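Local coordinates for Arf-GAP domain and FG repeat-containing protein 1 (Homo sapiens, PDB 2OLM) that serves as a cofactor for HIV-1 Rev in moving viral RNAs to the cytoplasm and carries a zinc-binding Arf-GAP domain, the part of the protein described here, at residues C28-R34 against S45-C51. Sequence-based numbering, arbitrary orientation.
Sequences CFDCDQR and SFVCTSC. With ZN (zinc ion), chain B.
Phe29 N donates to Phe46 O (2.9 Å), the one backbone-to-backbone hydrogen bond joining loop 28-34 to 45-51, where strand 45-47 turns into helix 49-55; it brings Cys28 alongside Val47. Beyond it a zinc ion binds four thiolates, Cys28 and Cys31 from the loop, Cys48 and Cys51 from the helix start, with Cys28 SG 2.4 Å from the metal. Cysteine suits these places because its sulfur, besides binding zinc, can accept peptide N-H groups. Cys28 SG stands anti to its own backbone N (chi1 177°), reaching Cys48 N across the contact (3.3 Å); it also takes Cys31 N from its own loop in a nearly straight bond of 174°. Cys48 SG in turn accepts Cys51 N, capping the helix as its N-cap residue, and receives Arg34 NH1 at 3.4 Å. That sulfur lies at the guanidinium edge, in its plane, while Arg34 CG and CD run beside Cys48 CB, with CG 3.6 Å away. On the other flank, Val47 CG1 packs 3.4 Å from Asp30 OD2, and Ser45, small enough to sit beside Phe29, touches its CB and ring through CB. Water 1 donates to Asp30 OD2 (2.7 Å) and also bonds Ser45 OG; Asp30 OD1 is held by Tyr120 and Lys119, which makes a cation-pi contact with Phe29. This is the Cys4 zinc finger of the Arf-GAP domain: four thiolates would leave the site negative, and the N-H groups and the arginine probably spread that charge while zinc ties loop to helix.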
loop_
_atom_site.group_PDB
_atom_site.type_symbol
_atom_site.label_atom_id
_atom_site.label_comp_id
_atom_site.label_asym_id
_atom_site.label_seq_id
_atom_site.Cartn_x
_atom_site.Cartn_y
_atom_site.Cartn_z
ATOM N N CYS A 28 10.175 -12.903 -5.771
ATOM C CA CYS A 28 9.670 -13.107 -7.164
ATOM C C CYS A 28 9.437 -14.594 -7.392
ATOM O O CYS A 28 10.328 -15.400 -7.176
ATOM C CB CYS A 28 10.672 -12.593 -8.166
ATOM S SG CYS A 28 10.161 -12.896 -9.822
ATOM N N PHE A 29 8.254 -14.964 -7.905
ATOM C CA PHE A 29 7.931 -16.367 -8.192
ATOM C C PHE A 29 8.831 -16.970 -9.262
ATOM O O PHE A 29 9.021 -18.180 -9.280
ATOM C CB PHE A 29 6.498 -16.485 -8.638
ATOM C CG PHE A 29 6.083 -17.886 -8.874
ATOM C CD1 PHE A 29 6.179 -18.818 -7.880
ATOM C CD2 PHE A 29 5.593 -18.272 -10.119
ATOM C CE1 PHE A 29 5.876 -20.151 -8.119
ATOM C CE2 PHE A 29 5.245 -19.599 -10.348
ATOM C CZ PHE A 29 5.374 -20.521 -9.348
ATOM N N ASP A 30 9.339 -16.182 -10.188
ATOM C CA ASP A 30 10.093 -16.702 -11.297
ATOM C C ASP A 30 11.592 -16.759 -11.107
ATOM O O ASP A 30 12.232 -17.739 -11.513
ATOM C CB ASP A 30 9.704 -15.989 -12.624
ATOM C CG ASP A 30 8.275 -16.290 -13.013
ATOM O OD1 ASP A 30 7.919 -17.517 -13.039
ATOM O OD2 ASP A 30 7.508 -15.337 -13.257
ATOM N N CYS A 31 12.173 -15.729 -10.511
ATOM C CA CYS A 31 13.624 -15.751 -10.247
ATOM C C CYS A 31 14.037 -15.983 -8.804
ATOM O O CYS A 31 15.221 -16.327 -8.575
ATOM C CB CYS A 31 14.303 -14.485 -10.780
ATOM S SG CYS A 31 13.972 -12.972 -9.839
ATOM N N ASP A 32 13.140 -15.762 -7.848
ATOM C CA ASP A 32 13.444 -15.928 -6.418
ATOM C C ASP A 32 14.598 -15.045 -5.962
ATOM O O ASP A 32 15.198 -15.330 -4.916
ATOM C CB ASP A 32 13.759 -17.411 -6.110
ATOM C CG ASP A 32 13.656 -17.736 -4.637
ATOM O OD1 ASP A 32 12.660 -17.370 -4.030
ATOM O OD2 ASP A 32 14.603 -18.371 -4.089
ATOM N N GLN A 33 14.898 -13.977 -6.700
ATOM C CA GLN A 33 16.136 -13.197 -6.438
ATOM C C GLN A 33 15.855 -11.886 -5.781
ATOM O O GLN A 33 16.773 -11.266 -5.243
ATOM C CB GLN A 33 16.904 -12.895 -7.724
ATOM C CG GLN A 33 17.584 -14.071 -8.384
ATOM C CD GLN A 33 18.599 -13.655 -9.437
ATOM O OE1 GLN A 33 18.341 -12.774 -10.265
ATOM N NE2 GLN A 33 19.752 -14.309 -9.430
ATOM N N ARG A 34 14.624 -11.410 -5.865
ATOM C CA ARG A 34 14.301 -10.140 -5.239
ATOM C C ARG A 34 12.828 -10.003 -4.971
ATOM O O ARG A 34 12.043 -10.888 -5.316
ATOM C CB ARG A 34 14.746 -9.016 -6.133
ATOM C CG ARG A 34 14.053 -9.039 -7.446
ATOM C CD ARG A 34 14.641 -7.985 -8.327
ATOM N NE ARG A 34 16.038 -8.266 -8.644
ATOM C CZ ARG A 34 16.462 -9.017 -9.666
ATOM N NH1 ARG A 34 15.604 -9.614 -10.500
ATOM N NH2 ARG A 34 17.770 -9.190 -9.853
ATOM N N SER A 45 0.566 -14.852 -9.496
ATOM C CA SER A 45 1.865 -14.820 -8.810
ATOM C C SER A 45 2.303 -13.391 -8.589
ATOM O O SER A 45 1.758 -12.439 -9.149
ATOM C CB SER A 45 2.939 -15.554 -9.611
ATOM O OG SER A 45 3.096 -14.916 -10.852
ATOM N N PHE A 46 3.343 -13.261 -7.770
ATOM C CA PHE A 46 3.998 -11.979 -7.458
ATOM C C PHE A 46 5.391 -12.030 -7.989
ATOM O O PHE A 46 6.159 -12.936 -7.633
ATOM C CB PHE A 46 3.990 -11.740 -5.917
ATOM C CG PHE A 46 2.636 -11.570 -5.344
ATOM C CD1 PHE A 46 2.136 -10.311 -5.079
ATOM C CD2 PHE A 46 1.822 -12.644 -5.099
ATOM C CE1 PHE A 46 0.856 -10.137 -4.582
ATOM C CE2 PHE A 46 0.552 -12.472 -4.603
ATOM C CZ PHE A 46 0.075 -11.218 -4.326
ATOM N N VAL A 47 5.753 -11.086 -8.885
ATOM C CA VAL A 47 6.997 -11.145 -9.664
ATOM C C VAL A 47 7.720 -9.781 -9.652
ATOM O O VAL A 47 7.110 -8.758 -9.399
ATOM C CB VAL A 47 6.751 -11.575 -11.143
ATOM C CG1 VAL A 47 6.291 -13.023 -11.154
ATOM C CG2 VAL A 47 5.650 -10.705 -11.799
ATOM N N CYS A 48 8.991 -9.799 -9.992
ATOM C CA CYS A 48 9.831 -8.590 -10.019
ATOM C C CYS A 48 9.711 -7.921 -11.403
ATOM O O CYS A 48 9.073 -8.462 -12.332
ATOM C CB CYS A 48 11.295 -8.973 -9.720
ATOM S SG CYS A 48 12.215 -9.778 -11.029
ATOM N N THR A 49 10.304 -6.728 -11.576
ATOM C CA THR A 49 10.205 -6.026 -12.817
ATOM C C THR A 49 10.889 -6.680 -13.978
ATOM O O THR A 49 10.368 -6.718 -15.093
ATOM C CB THR A 49 10.715 -4.575 -12.605
ATOM O OG1 THR A 49 9.943 -3.985 -11.539
ATOM C CG2 THR A 49 10.638 -3.805 -13.898
ATOM N N SER A 50 12.074 -7.257 -13.740
ATOM C CA SER A 50 12.816 -7.883 -14.778
ATOM C C SER A 50 12.071 -9.120 -15.319
ATOM O O SER A 50 11.945 -9.304 -16.517
ATOM C CB SER A 50 14.218 -8.255 -14.301
ATOM O OG SER A 50 14.947 -8.802 -15.347
ATOM N N CYS A 51 11.568 -9.931 -14.400
ATOM C CA CYS A 51 10.809 -11.085 -14.851
ATOM C C CYS A 51 9.533 -10.661 -15.524
ATOM O O CYS A 51 9.151 -11.314 -16.517
ATOM C CB CYS A 51 10.499 -12.001 -13.689
ATOM S SG CYS A 51 11.968 -12.932 -13.088
HETATM ZN ZN ZN B . 12.143 -12.082 -10.904
HETATM O O HOH W 1 4.834 -15.692 -12.901
#